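Local coordinates for phosphinothricin N-acetyltransferase (Brucella ovis, PDB 5DWM), which probably transfers an acetyl group from acetyl-CoA to an acceptor such as phosphinothricin, as a member of the GNAT acetyltransferase family, at residues A[58-63]-A[75-80]; A[122-127]-A[168-173]; A[89-94]-A[126-131]. One frame throughout, in Å; residues are numbered along the deposited sequence. Where two conformers were deposited one is given.

In the fold
All three interactions lie in one mixed sheet. Interaction 1 joins strands 62-67 and 70-79, interaction 3 joins 89-96 and 124-129, and interaction 2 joins 124-129 and 162-172. Interactions 2 and 3 share L126 and A127, and their centres are about 9 Å apart; the centres of 1 and 3 are about 11 Å apart. Strand 70-79 meets 89-96 through S78 O and E91 N, 2.7 Å apart, a probable hydrogen bond. Aromatic packing ties 1 to 2, with F60 CE1 3.6 Å from F122 CZ. I94, an acetyl-CoA-binding residue (no ligand is bound to this chain), lies on segment 89-94 of interaction 3, and its side chain is about 4 Å from that of A75 in interaction 1 (nearest atoms).

Interaction 1. Residues A[58-63]-A[75-80]; sequences QGFPIL and AYASYF. Unlike the reference sequence in segment 58-63: G59 (reference Ser).
A75 O takes the amide of L63 in a nearly straight bond, L63 N to A75 O 2.8 Å with 172° at the hydrogen, and A75 N returns one to L63 O at 2.9 Å. This is a hydrogen-bonded antiparallel pair of the hairpin formed by strands 62-67 and 70-79. I62 and Y76 follow as a non-hydrogen-bonded pair, and beyond them the bond from A77 N to P61 O is weak at 3.4 Å. There the backbone pairing gives way to the F60 ring. With CG anti to the carbonyl carbon (chi1 -75°), F60 lays one face on S78 CA, a CH-pi contact 3.5 Å from the ring centroid. Its CZ edge enters the face of Y79 in a T-shaped stack, centroids 4.8 Å apart and planes at 83°. A77 O, buried with no polar partner in the model, lies 3.1 Å from F60 CB. Two waters link the segments further, one between Q58 OE1 and Y79 N, the other between Q58 O and Y79 OH. G59 ends helix 45-58 in a Schellman motif. F52 and F55 of that helix pack on I62, I117 of helix 105-119 touches P61 and A77, and strand 89-96 bonds to Y76 and S78.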
ATOM      1  N   GLN A  58      -0.939  17.895   5.011  1.00 21.98           N
ATOM      2  CA  GLN A  58       0.215  17.337   4.315  0.54 21.67           C
ATOM      3  C   GLN A  58       0.553  18.095   3.039  1.00 22.02           C
ATOM      4  O   GLN A  58       1.660  17.932   2.512  1.00 23.40           O
ATOM      5  CB  GLN A  58      -0.032  15.868   3.973  0.54 21.73           C
ATOM      6  CG  GLN A  58      -0.037  14.935   5.164  0.54 23.20           C
ATOM      7  CD  GLN A  58      -0.444  13.533   4.775  0.54 23.86           C
ATOM      8  OE1 GLN A  58      -1.548  13.312   4.279  0.54 23.85           O
ATOM      9  NE2 GLN A  58       0.452  12.578   4.978  0.54 24.16           N
ATOM     10  N   GLY A  59      -0.360  18.918   2.537  1.00 20.50           N
ATOM     11  CA  GLY A  59      -0.136  19.684   1.330  1.00 20.08           C
ATOM     12  C   GLY A  59      -0.786  19.151   0.071  1.00 19.04           C
ATOM     13  O   GLY A  59      -0.526  19.690  -1.013  1.00 20.06           O
ATOM     14  N   PHE A  60      -1.632  18.126   0.178  1.00 17.44           N
ATOM     15  CA  PHE A  60      -2.199  17.488  -0.998  1.00 16.34           C
ATOM     16  C   PHE A  60      -3.434  18.240  -1.482  1.00 16.81           C
ATOM     17  O   PHE A  60      -4.183  18.803  -0.678  1.00 19.01           O
ATOM     18  CB  PHE A  60      -2.593  16.048  -0.678  1.00 16.57           C
ATOM     19  CG  PHE A  60      -1.416  15.113  -0.572  1.00 15.38           C
ATOM     20  CD1 PHE A  60      -0.717  14.741  -1.704  1.00 16.12           C
ATOM     21  CD2 PHE A  60      -1.011  14.608   0.655  1.00 16.60           C
ATOM     22  CE1 PHE A  60       0.382  13.891  -1.622  1.00 16.59           C
ATOM     23  CE2 PHE A  60       0.088  13.747   0.748  1.00 17.59           C
ATOM     24  CZ  PHE A  60       0.779  13.390  -0.399  1.00 16.81           C
ATOM     25  N   PRO A  61      -3.669  18.247  -2.790  1.00 17.95           N
ATOM     26  CA  PRO A  61      -4.869  18.893  -3.325  1.00 18.05           C
ATOM     27  C   PRO A  61      -6.108  18.047  -3.091  1.00 16.90           C
ATOM     28  O   PRO A  61      -6.070  16.813  -3.117  1.00 18.64           O
ATOM     29  CB  PRO A  61      -4.574  18.984  -4.826  1.00 19.57           C
ATOM     30  CG  PRO A  61      -3.671  17.842  -5.090  1.00 19.98           C
ATOM     31  CD  PRO A  61      -2.796  17.729  -3.859  1.00 18.92           C
ATOM     32  N   ILE A  62      -7.220  18.742  -2.862  1.00 16.14           N
ATOM     33  CA  ILE A  62      -8.530  18.130  -2.676  1.00 15.08           C
ATOM     34  C   ILE A  62      -9.495  18.922  -3.536  1.00 15.73           C
ATOM     35  O   ILE A  62      -9.633  20.138  -3.352  1.00 17.50           O
ATOM     36  CB  ILE A  62      -8.992  18.158  -1.208  1.00 17.04           C
ATOM     37  CG1 ILE A  62      -7.925  17.588  -0.270  1.00 18.32           C
ATOM     38  CG2 ILE A  62     -10.283  17.385  -1.058  1.00 17.81           C
ATOM     39  CD1 ILE A  62      -8.246  17.807   1.202  1.00 19.62           C
ATOM     40  N   LEU A  63     -10.157  18.241  -4.466  1.00 16.61           N
ATOM     41  CA  LEU A  63     -10.955  18.886  -5.493  1.00 16.82           C
ATOM     42  C   LEU A  63     -12.393  18.392  -5.452  1.00 16.87           C
ATOM     43  O   LEU A  63     -12.669  17.248  -5.083  1.00 17.61           O
ATOM     44  CB  LEU A  63     -10.380  18.581  -6.872  1.00 17.88           C
ATOM     45  CG  LEU A  63      -8.920  18.961  -7.090  1.00 18.94           C
ATOM     46  CD1 LEU A  63      -8.494  18.478  -8.464  1.00 19.12           C
ATOM     47  CD2 LEU A  63      -8.732  20.470  -6.954  1.00 19.91           C
ATOM     48  N   ALA A  75     -12.162  14.426  -5.593  1.00 15.77           N
ATOM     49  CA  ALA A  75     -10.919  13.724  -5.850  1.00 15.74           C
ATOM     50  C   ALA A  75      -9.843  14.296  -4.945  1.00 16.10           C
ATOM     51  O   ALA A  75      -9.838  15.493  -4.642  1.00 17.25           O
ATOM     52  CB  ALA A  75     -10.483  13.845  -7.316  1.00 17.56           C
ATOM     53  N   TYR A  76      -8.929  13.437  -4.514  1.00 15.54           N
ATOM     54  CA  TYR A  76      -7.785  13.923  -3.760  1.00 15.90           C
ATOM     55  C   TYR A  76      -6.593  13.022  -4.042  1.00 15.92           C
ATOM     56  O   TYR A  76      -6.723  11.938  -4.620  1.00 15.27           O
ATOM     57  CB  TYR A  76      -8.082  14.036  -2.255  1.00 17.27           C
ATOM     58  CG  TYR A  76      -8.318  12.721  -1.560  1.00 17.65           C
ATOM     59  CD1 TYR A  76      -7.248  11.939  -1.122  1.00 17.94           C
ATOM     60  CD2 TYR A  76      -9.607  12.250  -1.345  1.00 17.62           C
ATOM     61  CE1 TYR A  76      -7.457  10.734  -0.482  1.00 18.38           C
ATOM     62  CE2 TYR A  76      -9.826  11.044  -0.703  1.00 18.48           C
ATOM     63  CZ  TYR A  76      -8.748  10.286  -0.279  1.00 18.96           C
ATOM     64  OH  TYR A  76      -8.967   9.079   0.361  1.00 22.19           O
ATOM     65  N   ALA A  77      -5.423  13.500  -3.643  1.00 15.91           N
ATOM     66  CA  ALA A  77      -4.203  12.716  -3.672  1.00 17.11           C
ATOM     67  C   ALA A  77      -3.650  12.589  -2.262  1.00 16.20           C
ATOM     68  O   ALA A  77      -3.968  13.381  -1.371  1.00 16.75           O
ATOM     69  CB  ALA A  77      -3.161  13.354  -4.590  1.00 19.79           C
ATOM     70  N   SER A  78      -2.849  11.548  -2.065  1.00 15.55           N
ATOM     71  CA  SER A  78      -2.190  11.278  -0.789  1.00 16.31           C
ATOM     72  C   SER A  78      -0.986  10.389  -1.077  1.00 16.26           C
ATOM     73  O   SER A  78      -0.735  10.012  -2.222  1.00 18.03           O
ATOM     74  CB  SER A  78      -3.158  10.620   0.202  1.00 20.01           C
ATOM     75  OG  SER A  78      -3.662   9.399  -0.323  1.00 22.02           O
ATOM     76  N   TYR A  79      -0.242  10.038  -0.033  1.00 15.76           N
ATOM     77  CA  TYR A  79       0.862   9.107  -0.220  1.00 15.86           C
ATOM     78  C   TYR A  79       0.347   7.683  -0.377  1.00 16.02           C
ATOM     79  O   TYR A  79      -0.641   7.288   0.253  1.00 18.52           O
ATOM     80  CB  TYR A  79       1.849   9.165   0.951  1.00 15.76           C
ATOM     81  CG  TYR A  79       2.661  10.434   0.986  1.00 16.44           C
ATOM     82  CD1 TYR A  79       3.525  10.756  -0.057  1.00 16.25           C
ATOM     83  CD2 TYR A  79       2.567  11.308   2.061  1.00 16.83           C
ATOM     84  CE1 TYR A  79       4.261  11.927  -0.031  1.00 17.51           C
ATOM     85  CE2 TYR A  79       3.292  12.476   2.096  1.00 17.81           C
ATOM     86  CZ  TYR A  79       4.139  12.782   1.051  1.00 17.92           C
ATOM     87  OH  TYR A  79       4.863  13.944   1.099  1.00 20.16           O
ATOM     88  N   PHE A  80       1.027   6.912  -1.231  1.00 15.22           N
ATOM     89  CA  PHE A  80       0.861   5.459  -1.216  1.00 15.29           C
ATOM     90  C   PHE A  80       1.399   4.882   0.087  1.00 14.62           C
ATOM     91  O   PHE A  80       0.681   4.184   0.820  1.00 16.21           O
ATOM     92  CB  PHE A  80       1.574   4.842  -2.426  1.00 15.69           C
ATOM     93  CG  PHE A  80       1.718   3.351  -2.355  1.00 17.24           C
ATOM     94  CD1 PHE A  80       0.613   2.527  -2.438  1.00 18.90           C
ATOM     95  CD2 PHE A  80       2.973   2.769  -2.195  1.00 17.93           C
ATOM     96  CE1 PHE A  80       0.754   1.139  -2.361  1.00 21.24           C
ATOM     97  CE2 PHE A  80       3.125   1.394  -2.117  1.00 20.20           C
ATOM     98  CZ  PHE A  80       2.013   0.576  -2.201  1.00 21.92           C
TER
HETATM   99  O   HOH W   1      -0.970  10.776   2.700  1.00 21.64           O
HETATM  100  O   HOH W   2       3.538  15.950   2.970  1.00 31.90           O

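Interaction 2. Residues A[122-127]-A[168-173]; sequences FRQLLA and LMQLPL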
ATOM      1  N   PHE A 122       5.669  15.696  -8.144  1.00 18.54           N
ATOM      2  CA  PHE A 122       5.633  14.247  -8.077  1.00 17.81           C
ATOM      3  C   PHE A 122       6.053  13.634  -9.411  1.00 16.45           C
ATOM      4  O   PHE A 122       5.955  14.250 -10.476  1.00 18.47           O
ATOM      5  CB  PHE A 122       4.243  13.758  -7.665  1.00 16.29           C
ATOM      6  CG  PHE A 122       3.946  13.966  -6.211  1.00 16.73           C
ATOM      7  CD1 PHE A 122       4.276  12.990  -5.282  1.00 17.09           C
ATOM      8  CD2 PHE A 122       3.370  15.142  -5.765  1.00 17.26           C
ATOM      9  CE1 PHE A 122       4.025  13.185  -3.934  1.00 17.72           C
ATOM     10  CE2 PHE A 122       3.110  15.336  -4.426  1.00 17.94           C
ATOM     11  CZ  PHE A 122       3.444  14.367  -3.509  1.00 18.11           C
ATOM     12  N   ARG A 123       6.534  12.390  -9.338  1.00 16.35           N
ATOM     13  CA  ARG A 123       7.018  11.682 -10.515  1.00 16.43           C
ATOM     14  C   ARG A 123       6.132  10.518 -10.945  1.00 15.88           C
ATOM     15  O   ARG A 123       6.225  10.088 -12.101  1.00 16.71           O
ATOM     16  CB  ARG A 123       8.462  11.187 -10.296  1.00 17.91           C
ATOM     17  CG  ARG A 123       9.506  12.297 -10.173  1.00 17.69           C
ATOM     18  CD  ARG A 123       9.562  13.115 -11.452  1.00 18.66           C
ATOM     19  NE  ARG A 123      10.636  14.108 -11.464  1.00 20.83           N
ATOM     20  CZ  ARG A 123      11.869  13.860 -11.887  1.00 22.26           C
ATOM     21  NH1 ARG A 123      12.184  12.643 -12.313  1.00 21.98           N
ATOM     22  NH2 ARG A 123      12.783  14.823 -11.868  1.00 24.44           N
ATOM     23  N   GLN A 124       5.291   9.989 -10.055  1.00 14.87           N
ATOM     24  CA  GLN A 124       4.360   8.924 -10.411  1.00 14.17           C
ATOM     25  C   GLN A 124       3.053   9.145  -9.671  1.00 13.88           C
ATOM     26  O   GLN A 124       3.056   9.530  -8.498  1.00 14.52           O
ATOM     27  CB  GLN A 124       4.898   7.532 -10.009  1.00 14.82           C
ATOM     28  CG  GLN A 124       6.267   7.185 -10.557  1.00 16.23           C
ATOM     29  CD  GLN A 124       6.301   6.901 -12.052  1.00 16.15           C
ATOM     30  OE1 GLN A 124       7.366   6.993 -12.689  1.00 18.65           O
ATOM     31  NE2 GLN A 124       5.158   6.539 -12.620  1.00 13.96           N
ATOM     32  N   LEU A 125       1.939   8.895 -10.356  1.00 14.52           N
ATOM     33  CA  LEU A 125       0.616   8.908  -9.743  1.00 13.77           C
ATOM     34  C   LEU A 125       0.038   7.501  -9.844  1.00 14.18           C
ATOM     35  O   LEU A 125      -0.031   6.930 -10.937  1.00 15.06           O
ATOM     36  CB  LEU A 125      -0.290   9.933 -10.431  1.00 15.63           C
ATOM     37  CG  LEU A 125      -1.705  10.116  -9.856  1.00 15.55           C
ATOM     38  CD1 LEU A 125      -1.663  10.476  -8.369  1.00 16.40           C
ATOM     39  CD2 LEU A 125      -2.454  11.177 -10.661  1.00 15.64           C
ATOM     40  N   LEU A 126      -0.343   6.935  -8.702  1.00 14.82           N
ATOM     41  CA  LEU A 126      -0.765   5.541  -8.615  1.00 14.12           C
ATOM     42  C   LEU A 126      -2.259   5.463  -8.323  1.00 13.77           C
ATOM     43  O   LEU A 126      -2.758   6.167  -7.443  1.00 15.62           O
ATOM     44  CB  LEU A 126      -0.003   4.851  -7.480  1.00 14.72           C
ATOM     45  CG  LEU A 126      -0.275   3.360  -7.243  1.00 15.15           C
ATOM     46  CD1 LEU A 126       0.351   2.520  -8.347  1.00 15.72           C
ATOM     47  CD2 LEU A 126       0.249   2.918  -5.877  1.00 16.10           C
ATOM     48  N   ALA A 127      -2.962   4.593  -9.039  1.00 14.22           N
ATOM     49  CA  ALA A 127      -4.350   4.257  -8.737  1.00 14.71           C
ATOM     50  C   ALA A 127      -4.399   2.859  -8.142  1.00 15.78           C
ATOM     51  O   ALA A 127      -3.858   1.917  -8.725  1.00 15.71           O
ATOM     52  CB  ALA A 127      -5.224   4.308  -9.995  1.00 16.18           C
ATOM     53  N   LEU A 168      -3.871  -2.254  -9.961  1.00 13.84           N
ATOM     54  CA  LEU A 168      -2.945  -1.136  -9.814  1.00 14.70           C
ATOM     55  C   LEU A 168      -2.621  -0.539 -11.179  1.00 15.75           C
ATOM     56  O   LEU A 168      -2.369  -1.274 -12.142  1.00 15.56           O
ATOM     57  CB  LEU A 168      -1.643  -1.592  -9.150  1.00 17.09           C
ATOM     58  CG  LEU A 168      -1.826  -2.313  -7.819  1.00 20.77           C
ATOM     59  CD1 LEU A 168      -0.548  -3.014  -7.493  1.00 25.54           C
ATOM     60  CD2 LEU A 168      -2.170  -1.324  -6.737  1.00 25.07           C
ATOM     61  N   MET A 169      -2.628   0.799 -11.259  1.00 15.00           N
ATOM     62  CA  MET A 169      -2.284   1.516 -12.482  1.00 15.44           C
ATOM     63  C   MET A 169      -1.427   2.725 -12.127  1.00 15.36           C
ATOM     64  O   MET A 169      -1.536   3.276 -11.029  1.00 15.85           O
ATOM     65  CB  MET A 169      -3.540   1.982 -13.233  1.00 15.47           C
ATOM     66  CG  MET A 169      -4.573   0.877 -13.434  1.00 17.00           C
ATOM     67  SD  MET A 169      -5.953   1.375 -14.477  1.00 19.67           S
ATOM     68  CE  MET A 169      -5.125   1.559 -16.058  1.00 22.12           C
ATOM     69  N   GLN A 170      -0.588   3.163 -13.065  1.00 15.33           N
ATOM     70  CA  GLN A 170       0.274   4.300 -12.765  1.00 15.51           C
ATOM     71  C   GLN A 170       0.448   5.209 -13.975  1.00 16.48           C
ATOM     72  O   GLN A 170       0.312   4.795 -15.126  1.00 18.00           O
ATOM     73  CB  GLN A 170       1.640   3.893 -12.176  1.00 15.50           C
ATOM     74  CG  GLN A 170       2.561   3.195 -13.160  1.00 15.54           C
ATOM     75  CD  GLN A 170       3.888   2.777 -12.540  1.00 15.33           C
ATOM     76  OE1 GLN A 170       4.271   1.613 -12.624  1.00 16.80           O
ATOM     77  NE2 GLN A 170       4.603   3.730 -11.936  1.00 16.78           N
ATOM     78  N   LEU A 171       0.777   6.463 -13.680  1.00 15.47           N
ATOM     79  CA  LEU A 171       0.973   7.497 -14.690  1.00 15.80           C
ATOM     80  C   LEU A 171       2.254   8.231 -14.329  1.00 16.10           C
ATOM     81  O   LEU A 171       2.355   8.784 -13.214  1.00 15.87           O
ATOM     82  CB  LEU A 171      -0.204   8.471 -14.665  1.00 17.28           C
ATOM     83  CG  LEU A 171      -0.126   9.650 -15.633  1.00 18.17           C
ATOM     84  CD1 LEU A 171      -0.401   9.214 -17.072  1.00 19.00           C
ATOM     85  CD2 LEU A 171      -1.102  10.733 -15.205  1.00 19.95           C
ATOM     86  N   PRO A 172       3.230   8.305 -15.226  1.00 17.43           N
ATOM     87  CA  PRO A 172       4.440   9.073 -14.931  1.00 17.74           C
ATOM     88  C   PRO A 172       4.177  10.560 -15.081  1.00 18.97           C
ATOM     89  O   PRO A 172       3.364  10.993 -15.902  1.00 20.48           O
ATOM     90  CB  PRO A 172       5.424   8.588 -16.001  1.00 18.86           C
ATOM     91  CG  PRO A 172       4.528   8.273 -17.184  1.00 18.46           C
ATOM     92  CD  PRO A 172       3.239   7.741 -16.590  1.00 16.86           C
ATOM     93  N   LEU A 173       4.880  11.350 -14.272  1.00 19.58           N
ATOM     94  CA  LEU A 173       4.769  12.803 -14.335  1.00 19.87           C
ATOM     95  C   LEU A 173       6.159  13.412 -14.249  1.00 19.32           C
ATOM     96  O   LEU A 173       7.055  12.845 -13.626  1.00 18.67           O
ATOM     97  CB  LEU A 173       3.921  13.331 -13.178  1.00 20.80           C
ATOM     98  CG  LEU A 173       2.475  12.830 -13.186  1.00 23.97           C
ATOM     99  CD1 LEU A 173       1.773  13.314 -11.946  1.00 26.89           C
ATOM    100  CD2 LEU A 173       1.759  13.305 -14.446  1.00 27.73           C
TER
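R123 meets L173, just past the end of strand 162-172. Its CB lies 4.0 Å from L173 O, CG is anti to the carbonyl carbon, and the bend at chi2 (-62°) folds CD back to 3.3 Å from the same L173 O. The guanidinium then reaches past the strand to the C-terminal tail, where NH1 bonds to the carbonyls of G176 and T179 and NH2 to that of E180. On the main chain, L173 N gives R123 O a 2.8 Å bond from well above the carbonyl plane. Regular antiparallel pairing takes over from here: L125 and L171, then A127 and M169, each exchange two backbone hydrogen bonds, the A127 N to M169 O bond measuring 2.8 Å. L125 CB also packs on L173 CD1 at 4.2 Å, while L126 CD1 rests 3.4 Å from M169 O. Q170 stands on the face shared with L126, its chain extended beyond CG, and its OE1 accepts a hydrogen bond from E154 N of the second subunit. The chemistry divides accordingly: main-chain bonds and apolar packing join the two segments, while the polar ends of R123 and Q170 serve the tail and the dimer, the three carbonyls probably stabilising the arginine's positive charge.

Interaction 3. Residues A[89-94]-A[126-131]; sequences LAEDSI and LAVIGD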
ATOM      1  N   LEU A  89       5.985   9.637  -5.102  1.00 13.96           N
ATOM      2  CA  LEU A  89       4.883   8.779  -5.514  1.00 13.98           C
ATOM      3  C   LEU A  89       3.628   9.251  -4.788  1.00 13.51           C
ATOM      4  O   LEU A  89       3.616   9.329  -3.555  1.00 14.23           O
ATOM      5  CB  LEU A  89       5.202   7.324  -5.148  1.00 13.81           C
ATOM      6  CG  LEU A  89       4.067   6.309  -5.348  1.00 14.58           C
ATOM      7  CD1 LEU A  89       3.752   6.179  -6.832  1.00 15.59           C
ATOM      8  CD2 LEU A  89       4.454   4.965  -4.731  1.00 15.20           C
ATOM      9  N   ALA A  90       2.592   9.616  -5.547  1.00 14.27           N
ATOM     10  CA  ALA A  90       1.295   9.951  -4.976  1.00 13.17           C
ATOM     11  C   ALA A  90       0.251   8.945  -5.445  1.00 14.08           C
ATOM     12  O   ALA A  90       0.439   8.250  -6.445  1.00 14.15           O
ATOM     13  CB  ALA A  90       0.862  11.372  -5.361  1.00 16.16           C
ATOM     14  N   GLU A  91      -0.861   8.882  -4.714  1.00 14.14           N
ATOM     15  CA  GLU A  91      -1.977   8.001  -5.032  1.00 14.52           C
ATOM     16  C   GLU A  91      -3.242   8.838  -5.191  1.00 15.73           C
ATOM     17  O   GLU A  91      -3.472   9.764  -4.408  1.00 16.90           O
ATOM     18  CB  GLU A  91      -2.168   6.982  -3.897  1.00 16.82           C
ATOM     19  CG  GLU A  91      -3.302   5.991  -4.136  1.00 18.84           C
ATOM     20  CD  GLU A  91      -3.443   4.991  -3.005  1.00 20.63           C
ATOM     21  OE1 GLU A  91      -2.438   4.715  -2.322  1.00 24.70           O
ATOM     22  OE2 GLU A  91      -4.560   4.481  -2.808  1.00 21.05           O
ATOM     23  N   ASP A  92      -4.062   8.524  -6.203  1.00 15.36           N
ATOM     24  CA  ASP A  92      -5.298   9.266  -6.439  1.00 16.17           C
ATOM     25  C   ASP A  92      -6.522   8.507  -5.944  1.00 16.74           C
ATOM     26  O   ASP A  92      -6.558   7.276  -5.949  1.00 21.07           O
ATOM     27  CB  ASP A  92      -5.490   9.676  -7.911  1.00 17.41           C
ATOM     28  CG  ASP A  92      -5.751   8.504  -8.850  1.00 20.20           C
ATOM     29  OD1 ASP A  92      -4.785   7.779  -9.185  1.00 24.69           O
ATOM     30  OD2 ASP A  92      -6.900   8.360  -9.332  1.00 20.77           O
ATOM     31  N   SER A  93      -7.532   9.273  -5.525  1.00 15.39           N
ATOM     32  CA  SER A  93      -8.805   8.753  -5.037  1.00 15.60           C
ATOM     33  C   SER A  93      -9.917   9.599  -5.633  1.00 14.68           C
ATOM     34  O   SER A  93      -9.848  10.828  -5.574  1.00 16.56           O
ATOM     35  CB  SER A  93      -8.872   8.861  -3.513  1.00 18.91           C
ATOM     36  OG  SER A  93      -7.908   8.015  -2.915  1.00 20.60           O
ATOM     37  N   ILE A  94     -10.933   8.956  -6.208  1.00 15.37           N
ATOM     38  CA  ILE A  94     -12.005   9.658  -6.908  1.00 14.96           C
ATOM     39  C   ILE A  94     -13.315   8.957  -6.590  1.00 14.44           C
ATOM     40  O   ILE A  94     -13.413   7.733  -6.735  1.00 15.84           O
ATOM     41  CB  ILE A  94     -11.817   9.646  -8.439  1.00 19.13           C
ATOM     42  CG1 ILE A  94     -10.424  10.115  -8.857  1.00 23.59           C
ATOM     43  CG2 ILE A  94     -12.877  10.519  -9.106  1.00 19.32           C
ATOM     44  CD1 ILE A  94     -10.165   9.951 -10.335  1.00 27.30           C
ATOM     45  N   LEU A 126      -0.343   6.935  -8.702  1.00 14.82           N
ATOM     46  CA  LEU A 126      -0.765   5.541  -8.615  1.00 14.12           C
ATOM     47  C   LEU A 126      -2.259   5.463  -8.323  1.00 13.77           C
ATOM     48  O   LEU A 126      -2.758   6.167  -7.443  1.00 15.62           O
ATOM     49  CB  LEU A 126      -0.003   4.851  -7.480  1.00 14.72           C
ATOM     50  CG  LEU A 126      -0.275   3.360  -7.243  1.00 15.15           C
ATOM     51  CD1 LEU A 126       0.351   2.520  -8.347  1.00 15.72           C
ATOM     52  CD2 LEU A 126       0.249   2.918  -5.877  1.00 16.10           C
ATOM     53  N   ALA A 127      -2.962   4.593  -9.039  1.00 14.22           N
ATOM     54  CA  ALA A 127      -4.350   4.257  -8.737  1.00 14.71           C
ATOM     55  C   ALA A 127      -4.399   2.859  -8.142  1.00 15.78           C
ATOM     56  O   ALA A 127      -3.858   1.917  -8.725  1.00 15.71           O
ATOM     57  CB  ALA A 127      -5.224   4.308  -9.995  1.00 16.18           C
ATOM     58  N   VAL A 128      -5.034   2.733  -6.977  1.00 15.12           N
ATOM     59  CA  VAL A 128      -5.212   1.455  -6.298  1.00 14.61           C
ATOM     60  C   VAL A 128      -6.708   1.177  -6.358  1.00 15.03           C
ATOM     61  O   VAL A 128      -7.477   1.676  -5.530  1.00 17.37           O
ATOM     62  CB  VAL A 128      -4.705   1.539  -4.846  1.00 15.36           C
ATOM     63  CG1 VAL A 128      -4.875   0.194  -4.136  1.00 15.35           C
ATOM     64  CG2 VAL A 128      -3.247   1.945  -4.821  1.00 16.35           C
ATOM     65  N   ILE A 129      -7.132   0.421  -7.361  1.00 13.68           N
ATOM     66  CA  ILE A 129      -8.544   0.316  -7.727  1.00 13.75           C
ATOM     67  C   ILE A 129      -9.122  -0.939  -7.084  1.00 13.58           C
ATOM     68  O   ILE A 129      -8.765  -2.064  -7.452  1.00 13.93           O
ATOM     69  CB  ILE A 129      -8.725   0.314  -9.251  1.00 15.77           C
ATOM     70  CG1 ILE A 129      -8.107   1.586  -9.853  1.00 16.10           C
ATOM     71  CG2 ILE A 129     -10.214   0.159  -9.618  1.00 16.47           C
ATOM     72  CD1 ILE A 129      -8.110   1.614 -11.372  1.00 17.89           C
ATOM     73  N   GLY A 130     -10.015  -0.747  -6.116  1.00 14.27           N
ATOM     74  CA  GLY A 130     -10.649  -1.880  -5.476  1.00 15.62           C
ATOM     75  C   GLY A 130     -11.657  -2.554  -6.387  1.00 16.50           C
ATOM     76  O   GLY A 130     -12.342  -1.909  -7.182  1.00 17.96           O
ATOM     77  N   ASP A 131     -11.753  -3.878  -6.251  1.00 17.67           N
ATOM     78  CA  ASP A 131     -12.662  -4.697  -7.059  1.00 18.20           C
ATOM     79  C   ASP A 131     -12.497  -4.407  -8.550  1.00 17.75           C
ATOM     80  O   ASP A 131     -13.459  -4.108  -9.262  1.00 18.74           O
ATOM     81  CB  ASP A 131     -14.115  -4.533  -6.602  1.00 19.67           C
ATOM     82  CG  ASP A 131     -15.063  -5.543  -7.245  1.00 21.39           C
ATOM     83  OD1 ASP A 131     -14.586  -6.505  -7.883  1.00 23.82           O
ATOM     84  OD2 ASP A 131     -16.292  -5.376  -7.111  1.00 23.87           O
TER
HETATM   85  O   HOH W   3      -6.189   4.805  -5.226  1.00 21.14           O
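The E91 carboxylate carries V128 CG2 over one face, with that methyl 3.5 Å from E91 OE2 and 3.6 Å from E91 CD. At its other oxygen, OE1, R81 of the second subunit makes a salt bridge. The second flat group, the D92 carboxylate, is met obliquely from one side of its plane by L126 O and by A127 CB, which is 3.6 Å from D92 OD1; L126 O, 3.1 Å from D92 OD1, is a second acceptor and makes no hydrogen bond with it. D92 OD2 accepts a hydrogen bond from H142 NE2. These residues belong to the beta-alpha-beta crossover of strand 89-96, helix 105-119 and strand 124-129 in the GNAT fold, and the two strands run parallel. L126 is bonded to the residues either side of E91, its partner in the parallel pair: L126 N gives a 2.7 Å bond to A90 O, lying in the carbonyl plane, and L126 O receives D92 N at 3.0 Å. Farther back, L89 CD1 touches L126 CB. The short strand axes diverge by 47°, and past D92 and A127 the pair opens, so that S93 and I94 make no contact with 126-131. This matches the V-shaped splay between parallel strands in which GNAT enzymes hold acetyl-CoA; I94, on the diverging arm, is seen to bind it in this protein, although none is bound to this chain. E91 is held extended, with CG anti to the backbone N (chi1 -179°), and this carries its carboxylate across to V128, where the strands part. A water sits there, close to E91 OE2 and D92 O, and it accepts a hydrogen bond from V128 N at 2.9 Å.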